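Local coordinates for Pre-mRNA splicing factor PRP8 (Cyanidioschyzon merolae, PDB 6NQI), which is a central splicing factor of the spliceosome, the RNase H-like domain here belonging to a protein that probably binds snRNAs and intron RNA, at residues 8-13 against 30-35; 14-19 against 84-89; 141-146 against 154-159. All blocks are in the same frame, centred on the assembly; numbering follows the deposited sequence.

Contact 1: residues 8-13 against 30-35; sequences RQRLWI and IWETST
Ile13 lies against Trp31 and Thr33 where the first two strands of the RNase H-like sheet pair as an antiparallel beta hairpin. Ile13 and Trp31 form a hydrogen-bonded pair, with Ile13 N 2.9 Å from Trp31 O and the return bond running from Trp31 N to Ile13 O. Their side chains run alongside each other, Ile13 CG1 coming to 3.7 Å from Trp31 CE3. The same CG1 also touches Thr33 CG2, a methyl that sits over the centre of one face of the Trp31 indole.

On the other face of the sheet, Trp12 and Glu32 are a non-hydrogen-bonded pair joined through their side chains. With CG anti to the backbone N (chi1 -172°) and the chain extended, Glu32 lies beside the Trp12 ring. Glu32 OE2 accepts a nearly straight bond from Trp12 NE1 (2.7 Å, 176°), in the plane of the indole. Glu32 OE1 makes a salt bridge to Arg10 NH1 at 2.8 Å, the guanidinium standing almost perpendicular to the carboxylate, and takes a further bond from Thr35 OG1. Ser34 OG and Thr35 CG2 lie over one guanidinium face. Held at both oxygens, this buried carboxylate has its rotation fixed, and the nearby cations, Arg37 included, would probably favour its ionised form.

Met69 of helix 54-71 packs on Trp12 and Ile30, strand 81-84 bonds to the backbone of Trp12, and Phe159 of helix 152-168 meets the Trp31 ring.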
ATOM      1  N   ARG A   8       5.533 -10.911  11.280  1.00102.19           N
ATOM      2  CA  ARG A   8       5.715 -12.363  11.340  1.00 98.83           C
ATOM      3  C   ARG A   8       6.070 -12.967   9.989  1.00 93.59           C
ATOM      4  O   ARG A   8       7.120 -13.601   9.826  1.00 93.16           O
ATOM      5  CB  ARG A   8       4.443 -13.041  11.850  1.00 95.42           C
ATOM      6  CG  ARG A   8       4.349 -13.357  13.323  1.00100.67           C
ATOM      7  CD  ARG A   8       4.849 -12.268  14.231  1.00101.54           C
ATOM      8  NE  ARG A   8       4.716 -12.692  15.620  1.00105.49           N
ATOM      9  CZ  ARG A   8       5.591 -13.464  16.247  1.00107.58           C
ATOM     10  NH1 ARG A   8       6.665 -13.909  15.607  1.00107.16           N
ATOM     11  NH2 ARG A   8       5.388 -13.798  17.516  1.00111.79           N
ATOM     12  N   GLN A   9       5.164 -12.846   9.035  1.00104.69           N
ATOM     13  CA  GLN A   9       5.283 -13.458   7.727  1.00 98.26           C
ATOM     14  C   GLN A   9       5.242 -12.402   6.630  1.00 96.36           C
ATOM     15  O   GLN A   9       5.074 -11.211   6.881  1.00100.49           O
ATOM     16  CB  GLN A   9       4.173 -14.484   7.538  1.00 92.81           C
ATOM     17  CG  GLN A   9       2.818 -13.957   7.961  1.00 92.70           C
ATOM     18  CD  GLN A   9       1.951 -15.046   8.555  1.00 89.64           C
ATOM     19  OE1 GLN A   9       2.322 -16.221   8.537  1.00 88.20           O
ATOM     20  NE2 GLN A   9       0.794 -14.665   9.093  1.00 88.33           N
ATOM     21  N   ARG A  10       5.399 -12.869   5.397  1.00 76.00           N
ATOM     22  CA  ARG A  10       5.256 -12.040   4.205  1.00 71.88           C
ATOM     23  C   ARG A  10       3.760 -11.937   3.903  1.00 68.28           C
ATOM     24  O   ARG A  10       3.167 -12.866   3.355  1.00 62.58           O
ATOM     25  CB  ARG A  10       6.034 -12.644   3.031  1.00 66.13           C
ATOM     26  CG  ARG A  10       6.192 -11.730   1.774  1.00 62.68           C
ATOM     27  CD  ARG A  10       6.875 -12.438   0.580  1.00 57.31           C
ATOM     28  NE  ARG A  10       8.326 -12.526   0.716  1.00 60.92           N
ATOM     29  CZ  ARG A  10       9.209 -11.695   0.149  1.00 62.66           C
ATOM     30  NH1 ARG A  10       8.787 -10.698  -0.628  1.00 60.42           N
ATOM     31  NH2 ARG A  10      10.526 -11.861   0.367  1.00 67.96           N
ATOM     32  N   LEU A  11       3.134 -10.833   4.331  1.00 55.17           N
ATOM     33  CA  LEU A  11       1.741 -10.478   4.061  1.00 50.69           C
ATOM     34  C   LEU A  11       1.637  -9.360   3.006  1.00 45.81           C
ATOM     35  O   LEU A  11       2.577  -8.587   2.790  1.00 48.25           O
ATOM     36  CB  LEU A  11       1.034 -10.010   5.339  1.00 54.12           C
ATOM     37  CG  LEU A  11       0.667 -10.954   6.474  1.00 57.30           C
ATOM     38  CD1 LEU A  11      -0.176 -10.267   7.560  1.00 55.51           C
ATOM     39  CD2 LEU A  11      -0.124 -12.083   5.849  1.00 51.56           C
ATOM     40  N   TRP A  12       0.481  -9.280   2.332  1.00 46.70           N
ATOM     41  CA  TRP A  12       0.174  -8.179   1.408  1.00 43.85           C
ATOM     42  C   TRP A  12      -1.051  -7.439   1.920  1.00 43.35           C
ATOM     43  O   TRP A  12      -2.156  -7.991   1.913  1.00 40.62           O
ATOM     44  CB  TRP A  12      -0.072  -8.666  -0.023  1.00 38.81           C
ATOM     45  CG  TRP A  12       1.184  -8.931  -0.798  1.00 38.69           C
ATOM     46  CD1 TRP A  12       2.448  -8.869  -0.324  1.00 42.62           C
ATOM     47  CD2 TRP A  12       1.294  -9.302  -2.179  1.00 34.85           C
ATOM     48  NE1 TRP A  12       3.350  -9.162  -1.315  1.00 40.92           N
ATOM     49  CE2 TRP A  12       2.669  -9.443  -2.462  1.00 36.25           C
ATOM     50  CE3 TRP A  12       0.362  -9.499  -3.214  1.00 31.13           C
ATOM     51  CZ2 TRP A  12       3.146  -9.787  -3.718  1.00 35.83           C
ATOM     52  CZ3 TRP A  12       0.837  -9.843  -4.486  1.00 30.96           C
ATOM     53  CH2 TRP A  12       2.217  -9.989  -4.719  1.00 33.26           C
ATOM     54  N   ILE A  13      -0.862  -6.195   2.348  1.00 39.76           N
ATOM     55  CA  ILE A  13      -1.970  -5.329   2.721  1.00 40.02           C
ATOM     56  C   ILE A  13      -2.406  -4.546   1.470  1.00 38.78           C
ATOM     57  O   ILE A  13      -1.621  -3.777   0.893  1.00 40.03           O
ATOM     58  CB  ILE A  13      -1.572  -4.374   3.855  1.00 45.23           C
ATOM     59  CG1 ILE A  13      -0.750  -5.061   4.959  1.00 49.47           C
ATOM     60  CG2 ILE A  13      -2.826  -3.826   4.490  1.00 45.59           C
ATOM     61  CD1 ILE A  13      -1.481  -6.090   5.836  1.00 48.40           C
ATOM     62  N   ILE A  30      -0.285  -1.597  -2.290  1.00 45.54           N
ATOM     63  CA  ILE A  30       0.018  -2.910  -1.700  1.00 45.43           C
ATOM     64  C   ILE A  30       1.283  -2.792  -0.852  1.00 47.79           C
ATOM     65  O   ILE A  30       2.384  -2.620  -1.392  1.00 47.93           O
ATOM     66  CB  ILE A  30       0.203  -4.006  -2.757  1.00 43.82           C
ATOM     67  CG1 ILE A  30      -1.065  -4.184  -3.590  1.00 41.82           C
ATOM     68  CG2 ILE A  30       0.649  -5.338  -2.066  1.00 45.89           C
ATOM     69  CD1 ILE A  30      -0.899  -5.221  -4.639  1.00 41.26           C
ATOM     70  N   TRP A  31       1.135  -2.947   0.462  1.00 42.63           N
ATOM     71  CA  TRP A  31       2.247  -2.938   1.410  1.00 43.66           C
ATOM     72  C   TRP A  31       2.639  -4.381   1.704  1.00 44.31           C
ATOM     73  O   TRP A  31       1.798  -5.186   2.118  1.00 44.77           O
ATOM     74  CB  TRP A  31       1.858  -2.189   2.689  1.00 45.08           C
ATOM     75  CG  TRP A  31       2.824  -2.325   3.843  1.00 45.42           C
ATOM     76  CD1 TRP A  31       4.178  -2.470   3.773  1.00 44.40           C
ATOM     77  CD2 TRP A  31       2.496  -2.318   5.246  1.00 46.95           C
ATOM     78  NE1 TRP A  31       4.718  -2.575   5.046  1.00 44.65           N
ATOM     79  CE2 TRP A  31       3.704  -2.479   5.963  1.00 46.02           C
ATOM     80  CE3 TRP A  31       1.302  -2.191   5.963  1.00 49.04           C
ATOM     81  CZ2 TRP A  31       3.747  -2.512   7.353  1.00 46.85           C
ATOM     82  CZ3 TRP A  31       1.353  -2.226   7.353  1.00 50.14           C
ATOM     83  CH2 TRP A  31       2.564  -2.383   8.026  1.00 49.00           C
ATOM     84  N   GLU A  32       3.893  -4.719   1.439  1.00 48.78           N
ATOM     85  CA  GLU A  32       4.446  -6.016   1.795  1.00 50.00           C
ATOM     86  C   GLU A  32       5.092  -5.900   3.175  1.00 49.48           C
ATOM     87  O   GLU A  32       6.189  -5.338   3.307  1.00 49.33           O
ATOM     88  CB  GLU A  32       5.459  -6.440   0.742  1.00 51.53           C
ATOM     89  CG  GLU A  32       5.944  -7.836   0.929  1.00 52.96           C
ATOM     90  CD  GLU A  32       6.654  -8.357  -0.287  1.00 53.28           C
ATOM     91  OE1 GLU A  32       7.848  -8.035  -0.477  1.00 53.59           O
ATOM     92  OE2 GLU A  32       5.997  -9.055  -1.080  1.00 52.43           O
ATOM     93  N   THR A  33       4.435  -6.474   4.190  1.00 46.48           N
ATOM     94  CA  THR A  33       4.785  -6.195   5.587  1.00 45.97           C
ATOM     95  C   THR A  33       6.190  -6.665   5.942  1.00 45.81           C
ATOM     96  O   THR A  33       6.933  -5.947   6.617  1.00 45.17           O
ATOM     97  CB  THR A  33       3.776  -6.833   6.542  1.00 46.56           C
ATOM     98  OG1 THR A  33       3.753  -8.257   6.335  1.00 47.33           O
ATOM     99  CG2 THR A  33       2.374  -6.243   6.355  1.00 47.38           C
ATOM    100  N   SER A  34       6.558  -7.889   5.548  1.00 61.09           N
ATOM    101  CA  SER A  34       7.832  -8.450   5.989  1.00 61.36           C
ATOM    102  C   SER A  34       9.019  -7.653   5.465  1.00 61.71           C
ATOM    103  O   SER A  34      10.051  -7.541   6.144  1.00 61.52           O
ATOM    104  CB  SER A  34       7.956  -9.902   5.540  1.00 62.93           C
ATOM    105  OG  SER A  34       8.150  -9.986   4.143  1.00 64.39           O
ATOM    106  N   THR A  35       8.915  -7.124   4.249  1.00 48.76           N
ATOM    107  CA  THR A  35      10.046  -6.471   3.602  1.00 49.87           C
ATOM    108  C   THR A  35       9.945  -4.956   3.526  1.00 49.12           C
ATOM    109  O   THR A  35      10.967  -4.289   3.375  1.00 49.77           O
ATOM    110  CB  THR A  35      10.212  -6.997   2.174  1.00 51.51           C
ATOM    111  OG1 THR A  35       8.974  -6.822   1.468  1.00 47.04           O
ATOM    112  CG2 THR A  35      10.561  -8.438   2.193  1.00 52.19           C
TER

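Contact 2: residues 14-19 against 84-89; sequences VDDRTA and LAQTAS. With BME (beta-mercaptoethanol), chain C.
Val14 and Leu84 form a parallel beta bridge, their CA atoms 4.9 Å apart, where the first strand of the RNase H-like fold meets strand 81-84 in the same mixed sheet. Ala85 N donates to Val14 O at 2.8 Å. Beyond this bond the two paths separate: residues 16-19 round a type I beta turn, while 86-89 lead into helix 90-97.

The paired side chains lie next to each other and point the same way, Val14 CB being 3.8 Å from Leu84 CD2, on the face where Cys62 and Val66 of helix 54-71 touch Val14. Asp15 instead engages Arg17. Its CG is anti to the backbone N (chi1 -168°), and the carboxylate is gripped side-on by two nitrogens, Arg17 NE meeting Asp15 OD1 at 2.8 Å on its syn side and Arg17 NH2 meeting Asp15 OD2 at 2.8 Å from above the carboxylate plane. Arg17 N also reaches Asp15 OD1, at 3.1 Å, from the face opposite NE, which closes an Asx turn. The guanidinium thus held lies with one face over the methyl of Ala85, whose CB is 3.9 Å from Arg17 NE. An alanine in place of Asp15 would probably leave Arg17 without its charged mate, its guanidinium free to turn off Ala85 and the Asx turn without its acceptor.

A beta-mercaptoethanol molecule, probably from the crystallisation liquor, sits where the backbones diverge, its S2 close to Leu84 CD2 and Ser89 CB. Its O1 accepts weak bonds from Asp16 N and Gln86 N and donates to Asp16 OD1 at 2.8 Å.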
ATOM      1  N   VAL A  14      -3.644  -4.754   1.029  1.00 45.07           N
ATOM      2  CA  VAL A  14      -4.135  -4.128  -0.186  1.00 45.41           C
ATOM      3  C   VAL A  14      -5.205  -3.107   0.172  1.00 47.57           C
ATOM      4  O   VAL A  14      -6.169  -3.429   0.885  1.00 46.10           O
ATOM      5  CB  VAL A  14      -4.669  -5.170  -1.174  1.00 40.98           C
ATOM      6  CG1 VAL A  14      -4.835  -4.499  -2.576  1.00 40.17           C
ATOM      7  CG2 VAL A  14      -3.763  -6.421  -1.172  1.00 38.52           C
ATOM      8  N   ASP A  15      -5.006  -1.870  -0.282  1.00 52.05           N
ATOM      9  CA  ASP A  15      -5.898  -0.750   0.018  1.00 52.24           C
ATOM     10  C   ASP A  15      -6.223  -0.051  -1.297  1.00 49.85           C
ATOM     11  O   ASP A  15      -5.332   0.519  -1.941  1.00 51.52           O
ATOM     12  CB  ASP A  15      -5.241   0.206   1.027  1.00 56.89           C
ATOM     13  CG  ASP A  15      -6.210   1.228   1.614  1.00 57.04           C
ATOM     14  OD1 ASP A  15      -7.284   1.478   1.035  1.00 54.58           O
ATOM     15  OD2 ASP A  15      -5.905   1.789   2.693  1.00 60.30           O
ATOM     16  N   ASP A  16      -7.486  -0.104  -1.706  1.00 58.87           N
ATOM     17  CA  ASP A  16      -7.898   0.534  -2.947  1.00 60.81           C
ATOM     18  C   ASP A  16      -8.848   1.699  -2.711  1.00 62.82           C
ATOM     19  O   ASP A  16      -9.391   2.241  -3.668  1.00 64.80           O
ATOM     20  CB  ASP A  16      -8.509  -0.504  -3.901  1.00 60.57           C
ATOM     21  CG  ASP A  16      -9.863  -1.013  -3.441  1.00 60.42           C
ATOM     22  OD1 ASP A  16     -10.218  -0.823  -2.252  1.00 59.28           O
ATOM     23  OD2 ASP A  16     -10.560  -1.640  -4.275  1.00 62.21           O
ATOM     24  N   ARG A  17      -8.999   2.136  -1.467  1.00 50.84           N
ATOM     25  CA  ARG A  17      -9.936   3.191  -1.107  1.00 52.05           C
ATOM     26  C   ARG A  17      -9.662   4.531  -1.804  1.00 54.62           C
ATOM     27  O   ARG A  17     -10.482   5.453  -1.686  1.00 55.52           O
ATOM     28  CB  ARG A  17      -9.924   3.363   0.405  1.00 51.69           C
ATOM     29  CG  ARG A  17     -10.575   2.221   1.106  1.00 49.65           C
ATOM     30  CD  ARG A  17     -10.483   2.359   2.598  1.00 49.98           C
ATOM     31  NE  ARG A  17      -9.151   2.046   3.107  1.00 50.65           N
ATOM     32  CZ  ARG A  17      -8.883   1.950   4.408  1.00 51.78           C
ATOM     33  NH1 ARG A  17      -9.868   2.143   5.284  1.00 51.91           N
ATOM     34  NH2 ARG A  17      -7.654   1.647   4.833  1.00 53.38           N
ATOM     35  N   THR A  18      -8.535   4.664  -2.503  1.00 51.27           N
ATOM     36  CA  THR A  18      -8.226   5.814  -3.341  1.00 53.64           C
ATOM     37  C   THR A  18      -8.093   5.395  -4.803  1.00 54.59           C
ATOM     38  O   THR A  18      -7.270   5.923  -5.558  1.00 55.87           O
ATOM     39  CB  THR A  18      -6.943   6.504  -2.876  1.00 55.35           C
ATOM     40  OG1 THR A  18      -5.845   5.582  -2.947  1.00 54.93           O
ATOM     41  CG2 THR A  18      -7.101   7.051  -1.472  1.00 55.62           C
ATOM     42  N   ALA A  19      -8.937   4.474  -5.248  1.00 46.45           N
ATOM     43  CA  ALA A  19      -8.850   4.109  -6.651  1.00 48.64           C
ATOM     44  C   ALA A  19      -9.596   5.122  -7.516  1.00 50.46           C
ATOM     45  O   ALA A  19      -9.182   5.391  -8.649  1.00 52.18           O
ATOM     46  CB  ALA A  19      -9.385   2.692  -6.856  1.00 47.98           C
ATOM     47  N   LEU A  84      -7.223  -7.460   2.666  1.00 59.55           N
ATOM     48  CA  LEU A  84      -7.908  -6.426   1.903  1.00 57.85           C
ATOM     49  C   LEU A  84      -8.505  -5.392   2.838  1.00 57.59           C
ATOM     50  O   LEU A  84      -9.095  -5.731   3.869  1.00 59.50           O
ATOM     51  CB  LEU A  84      -9.023  -7.011   1.036  1.00 59.46           C
ATOM     52  CG  LEU A  84      -8.621  -8.125   0.083  1.00 60.34           C
ATOM     53  CD1 LEU A  84      -9.834  -8.707  -0.619  1.00 62.14           C
ATOM     54  CD2 LEU A  84      -7.618  -7.573  -0.918  1.00 58.84           C
ATOM     55  N   ALA A  85      -8.327  -4.124   2.476  1.00 52.00           N
ATOM     56  CA  ALA A  85      -8.901  -3.061   3.285  1.00 52.51           C
ATOM     57  C   ALA A  85     -10.413  -3.010   3.129  1.00 55.66           C
ATOM     58  O   ALA A  85     -11.119  -2.674   4.083  1.00 57.10           O
ATOM     59  CB  ALA A  85      -8.266  -1.719   2.925  1.00 49.74           C
ATOM     60  N   GLN A  86     -10.932  -3.321   1.938  1.00 69.70           N
ATOM     61  CA  GLN A  86     -12.371  -3.291   1.682  1.00 72.35           C
ATOM     62  C   GLN A  86     -12.894  -4.691   1.378  1.00 73.60           C
ATOM     63  O   GLN A  86     -12.393  -5.375   0.476  1.00 73.31           O
ATOM     64  CB  GLN A  86     -12.710  -2.324   0.544  1.00 73.25           C
ATOM     65  CG  GLN A  86     -12.814  -0.879   1.023  1.00 71.74           C
ATOM     66  CD  GLN A  86     -13.186   0.108  -0.083  1.00 71.64           C
ATOM     67  OE1 GLN A  86     -12.816  -0.073  -1.244  1.00 71.15           O
ATOM     68  NE2 GLN A  86     -13.918   1.163   0.286  1.00 71.67           N
ATOM     69  N   THR A  87     -13.938  -5.094   2.102  1.00 55.89           N
ATOM     70  CA  THR A  87     -14.406  -6.467   2.002  1.00 58.22           C
ATOM     71  C   THR A  87     -15.109  -6.724   0.679  1.00 59.17           C
ATOM     72  O   THR A  87     -15.256  -7.888   0.280  1.00 60.90           O
ATOM     73  CB  THR A  87     -15.321  -6.787   3.192  1.00 59.87           C
ATOM     74  OG1 THR A  87     -15.591  -8.196   3.241  1.00 61.80           O
ATOM     75  CG2 THR A  87     -16.647  -6.024   3.103  1.00 62.96           C
ATOM     76  N   ALA A  88     -15.497  -5.657  -0.033  1.00 76.09           N
ATOM     77  CA  ALA A  88     -16.237  -5.805  -1.281  1.00 77.29           C
ATOM     78  C   ALA A  88     -15.428  -6.531  -2.337  1.00 78.50           C
ATOM     79  O   ALA A  88     -16.013  -7.173  -3.218  1.00 79.62           O
ATOM     80  CB  ALA A  88     -16.661  -4.441  -1.809  1.00 77.13           C
ATOM     81  N   SER A  89     -14.103  -6.483  -2.243  1.00 59.75           N
ATOM     82  CA  SER A  89     -13.233  -7.166  -3.186  1.00 61.49           C
ATOM     83  C   SER A  89     -12.764  -8.511  -2.668  1.00 62.74           C
ATOM     84  O   SER A  89     -11.886  -9.121  -3.285  1.00 64.11           O
ATOM     85  CB  SER A  89     -12.017  -6.301  -3.496  1.00 60.83           C
ATOM     86  OG  SER A  89     -12.420  -4.993  -3.822  1.00 59.45           O
TER
HETATM   87  C1  BME C2101      -8.241  -3.506  -1.654  0.81 52.71           C
HETATM   88  C2  BME C2101      -9.189  -4.584  -2.141  0.81 52.71           C
HETATM   89  O1  BME C2101      -8.994  -2.762  -0.730  0.81 52.71           O
HETATM   90  S2  BME C2101      -8.623  -5.474  -3.612  0.81 52.71           S

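Contact 3: residues 141-146 against 154-159; sequences SGYADW and IASARF
Trp146 keeps its CG beside the backbone N (chi1 -57°), which swings the indole onto helix 152-168 and against Arg158. The arginine leaves its own backbone with CG anti to N (chi1 -172°) and then bends about the CG-CD bond, and this bend brings the guanidinium over the five-membered ring. Arg158 CD stands 3.4 Å from the centroid of the six-membered ring of Trp146, almost directly above it, in a CH-pi contact. Farther along, Arg158 CZ lies 4.5 Å from the centroid of the five-membered ring, a cation-pi contact, although the guanidinium is tilted against the indole rather than laid flat on it. The opposite face of the ring is turned to the backbone carbonyls of Gly142 and Tyr143, from the loop of two overlapping beta turns that precedes the helix.

Ala155 touches both aromatic side chains of this loop. Its CB is 4.1 Å from the centroid of the Tyr143 ring, over one face, and 3.7 Å from Trp146 CE3. One helical turn on, Phe159 receives the edge of Tyr143 in an offset edge-to-face pair, with centroids 5.8 Å apart and planes at 73°. At the Phe159 edge, CD1 meets Gly142 O at 3.3 Å.

Polar ends find their partners beyond the loop and this helical turn: Tyr143 OH bonds to Thr33 O of the hairpin, and Arg158 makes salt bridges to Glu208 and Glu201. Trp196 and Trp204 add further rings around Trp146. Between loop and helix the contact rests on dispersion and pi contacts, while Arg158 probably keeps its charge despite burial, its guanidinium paired with two carboxylates as its aliphatic chain covers the indole.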
ATOM      1  N   SER A 141      10.493   1.335  -1.600  1.00 52.75           N
ATOM      2  CA  SER A 141      10.886   0.597  -0.399  1.00 51.88           C
ATOM      3  C   SER A 141      10.335   1.348   0.805  1.00 54.98           C
ATOM      4  O   SER A 141      10.839   2.409   1.170  1.00 58.49           O
ATOM      5  CB  SER A 141      12.397   0.412  -0.319  1.00 52.84           C
ATOM      6  OG  SER A 141      13.012   1.469   0.384  1.00 56.65           O
ATOM      7  N   GLY A 142       9.275   0.814   1.402  1.00 44.02           N
ATOM      8  CA  GLY A 142       8.633   1.488   2.515  1.00 47.28           C
ATOM      9  C   GLY A 142       9.381   1.455   3.833  1.00 50.04           C
ATOM     10  O   GLY A 142       9.005   2.197   4.744  1.00 52.69           O
ATOM     11  N   TYR A 143      10.445   0.659   3.946  1.00 54.71           N
ATOM     12  CA  TYR A 143      11.253   0.612   5.157  1.00 57.05           C
ATOM     13  C   TYR A 143      12.613   1.268   4.964  1.00 58.79           C
ATOM     14  O   TYR A 143      13.495   1.110   5.815  1.00 60.09           O
ATOM     15  CB  TYR A 143      11.440  -0.829   5.659  1.00 53.37           C
ATOM     16  CG  TYR A 143      10.170  -1.509   6.128  1.00 51.39           C
ATOM     17  CD1 TYR A 143       9.016  -0.775   6.327  1.00 53.44           C
ATOM     18  CD2 TYR A 143      10.138  -2.885   6.395  1.00 47.54           C
ATOM     19  CE1 TYR A 143       7.861  -1.381   6.750  1.00 51.19           C
ATOM     20  CE2 TYR A 143       8.971  -3.507   6.839  1.00 45.95           C
ATOM     21  CZ  TYR A 143       7.843  -2.744   7.013  1.00 47.72           C
ATOM     22  OH  TYR A 143       6.671  -3.307   7.429  1.00 46.51           O
ATOM     23  N   ALA A 144      12.810   1.973   3.847  1.00 69.65           N
ATOM     24  CA  ALA A 144      14.037   2.726   3.636  1.00 71.56           C
ATOM     25  C   ALA A 144      15.232   1.822   3.867  1.00 70.26           C
ATOM     26  O   ALA A 144      15.385   0.793   3.202  1.00 67.39           O
ATOM     27  CB  ALA A 144      14.102   3.934   4.576  1.00 75.39           C
ATOM     28  N   ASP A 145      16.028   2.180   4.875  1.00 68.21           N
ATOM     29  CA  ASP A 145      17.155   1.395   5.360  1.00 72.35           C
ATOM     30  C   ASP A 145      16.971   1.028   6.823  1.00 72.37           C
ATOM     31  O   ASP A 145      17.954   0.859   7.543  1.00 76.76           O
ATOM     32  CB  ASP A 145      18.456   2.175   5.196  1.00 77.80           C
ATOM     33  CG  ASP A 145      18.470   3.457   6.028  1.00 78.87           C
ATOM     34  OD1 ASP A 145      19.542   3.816   6.576  1.00 83.97           O
ATOM     35  OD2 ASP A 145      17.395   4.096   6.143  1.00 75.10           O
ATOM     36  N   TRP A 146      15.726   0.949   7.293  1.00 63.43           N
ATOM     37  CA  TRP A 146      15.518   0.689   8.714  1.00 63.99           C
ATOM     38  C   TRP A 146      16.031  -0.694   9.114  1.00 66.13           C
ATOM     39  O   TRP A 146      16.654  -0.849  10.173  1.00 69.76           O
ATOM     40  CB  TRP A 146      14.040   0.848   9.078  1.00 59.56           C
ATOM     41  CG  TRP A 146      13.478   2.190   8.732  1.00 59.08           C
ATOM     42  CD1 TRP A 146      14.175   3.327   8.414  1.00 60.95           C
ATOM     43  CD2 TRP A 146      12.094   2.552   8.723  1.00 60.68           C
ATOM     44  NE1 TRP A 146      13.305   4.364   8.179  1.00 63.12           N
ATOM     45  CE2 TRP A 146      12.021   3.918   8.357  1.00 63.13           C
ATOM     46  CE3 TRP A 146      10.906   1.850   8.976  1.00 58.71           C
ATOM     47  CZ2 TRP A 146      10.809   4.597   8.239  1.00 62.67           C
ATOM     48  CZ3 TRP A 146       9.698   2.523   8.854  1.00 58.27           C
ATOM     49  CH2 TRP A 146       9.661   3.889   8.488  1.00 60.15           C
ATOM     50  N   ILE A 154      10.106  -3.418  14.586  1.00 64.37           N
ATOM     51  CA  ILE A 154      10.230  -1.979  14.818  1.00 64.96           C
ATOM     52  C   ILE A 154       9.996  -1.197  13.532  1.00 61.64           C
ATOM     53  O   ILE A 154       9.335  -0.156  13.542  1.00 60.57           O
ATOM     54  CB  ILE A 154      11.592  -1.634  15.444  1.00 69.68           C
ATOM     55  CG1 ILE A 154      11.637  -2.094  16.896  1.00 73.54           C
ATOM     56  CG2 ILE A 154      11.803  -0.134  15.428  1.00 70.39           C
ATOM     57  CD1 ILE A 154      10.566  -1.446  17.746  1.00 73.39           C
ATOM     58  N   ALA A 155      10.565  -1.663  12.416  1.00 69.08           N
ATOM     59  CA  ALA A 155      10.347  -1.002  11.132  1.00 69.79           C
ATOM     60  C   ALA A 155       8.878  -1.043  10.741  1.00 68.84           C
ATOM     61  O   ALA A 155       8.304  -0.035  10.298  1.00 70.22           O
ATOM     62  CB  ALA A 155      11.191  -1.680  10.054  1.00 67.57           C
ATOM     63  N   SER A 156       8.250  -2.200  10.929  1.00 62.22           N
ATOM     64  CA  SER A 156       6.827  -2.341  10.660  1.00 61.30           C
ATOM     65  C   SER A 156       6.019  -1.355  11.492  1.00 63.89           C
ATOM     66  O   SER A 156       5.161  -0.630  10.969  1.00 64.74           O
ATOM     67  CB  SER A 156       6.417  -3.787  10.975  1.00 59.20           C
ATOM     68  OG  SER A 156       5.016  -3.959  11.015  1.00 59.11           O
ATOM     69  N   ALA A 157       6.286  -1.319  12.803  1.00 49.85           N
ATOM     70  CA  ALA A 157       5.556  -0.435  13.703  1.00 52.29           C
ATOM     71  C   ALA A 157       5.786   1.032  13.352  1.00 54.57           C
ATOM     72  O   ALA A 157       4.876   1.858  13.474  1.00 56.57           O
ATOM     73  CB  ALA A 157       5.959  -0.727  15.149  1.00 52.74           C
ATOM     74  N   ARG A 158       7.004   1.374  12.934  1.00 61.38           N
ATOM     75  CA  ARG A 158       7.320   2.745  12.560  1.00 63.93           C
ATOM     76  C   ARG A 158       6.509   3.166  11.350  1.00 63.95           C
ATOM     77  O   ARG A 158       5.920   4.254  11.316  1.00 66.32           O
ATOM     78  CB  ARG A 158       8.807   2.861  12.254  1.00 64.61           C
ATOM     79  CG  ARG A 158       9.262   4.269  12.051  1.00 67.77           C
ATOM     80  CD  ARG A 158      10.754   4.301  11.814  1.00 69.39           C
ATOM     81  NE  ARG A 158      11.528   3.878  12.973  1.00 68.74           N
ATOM     82  CZ  ARG A 158      12.850   3.767  12.968  1.00 69.29           C
ATOM     83  NH1 ARG A 158      13.533   4.043  11.869  1.00 70.12           N
ATOM     84  NH2 ARG A 158      13.487   3.377  14.063  1.00 68.96           N
ATOM     85  N   PHE A 159       6.493   2.306  10.334  1.00 61.02           N
ATOM     86  CA  PHE A 159       5.673   2.540   9.154  1.00 60.24           C
ATOM     87  C   PHE A 159       4.215   2.737   9.551  1.00 61.96           C
ATOM     88  O   PHE A 159       3.559   3.668   9.081  1.00 64.28           O
ATOM     89  CB  PHE A 159       5.854   1.357   8.206  1.00 56.26           C
ATOM     90  CG  PHE A 159       5.192   1.499   6.887  1.00 54.46           C
ATOM     91  CD1 PHE A 159       5.869   2.086   5.827  1.00 54.58           C
ATOM     92  CD2 PHE A 159       3.923   0.998   6.673  1.00 52.82           C
ATOM     93  CE1 PHE A 159       5.284   2.197   4.594  1.00 52.77           C
ATOM     94  CE2 PHE A 159       3.329   1.110   5.428  1.00 50.75           C
ATOM     95  CZ  PHE A 159       4.013   1.710   4.395  1.00 50.60           C
TER

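All three contacts are largely buried, but contact 2 comes nearest to the surface, with an exposed residue at its margin. Contacts 1 and 2 share strand 11-21: one pairs it antiparallel with strand 24-32, the other parallel with the end of strand 81-84, and Ile30 CG1 packs on Val14 CG1 between them. Contact 3 lies on the other side of the chain's centre from contact 2, about 22 Å away centre to centre, yet touches contact 1 through Tyr143 and Phe159. Backbone bonding and ion pairs mark the two sheet contacts, the ion pair crossing between segments in contact 1 but staying within one in contact 2; ring packing, with a cation over an indole, dominates contact 3.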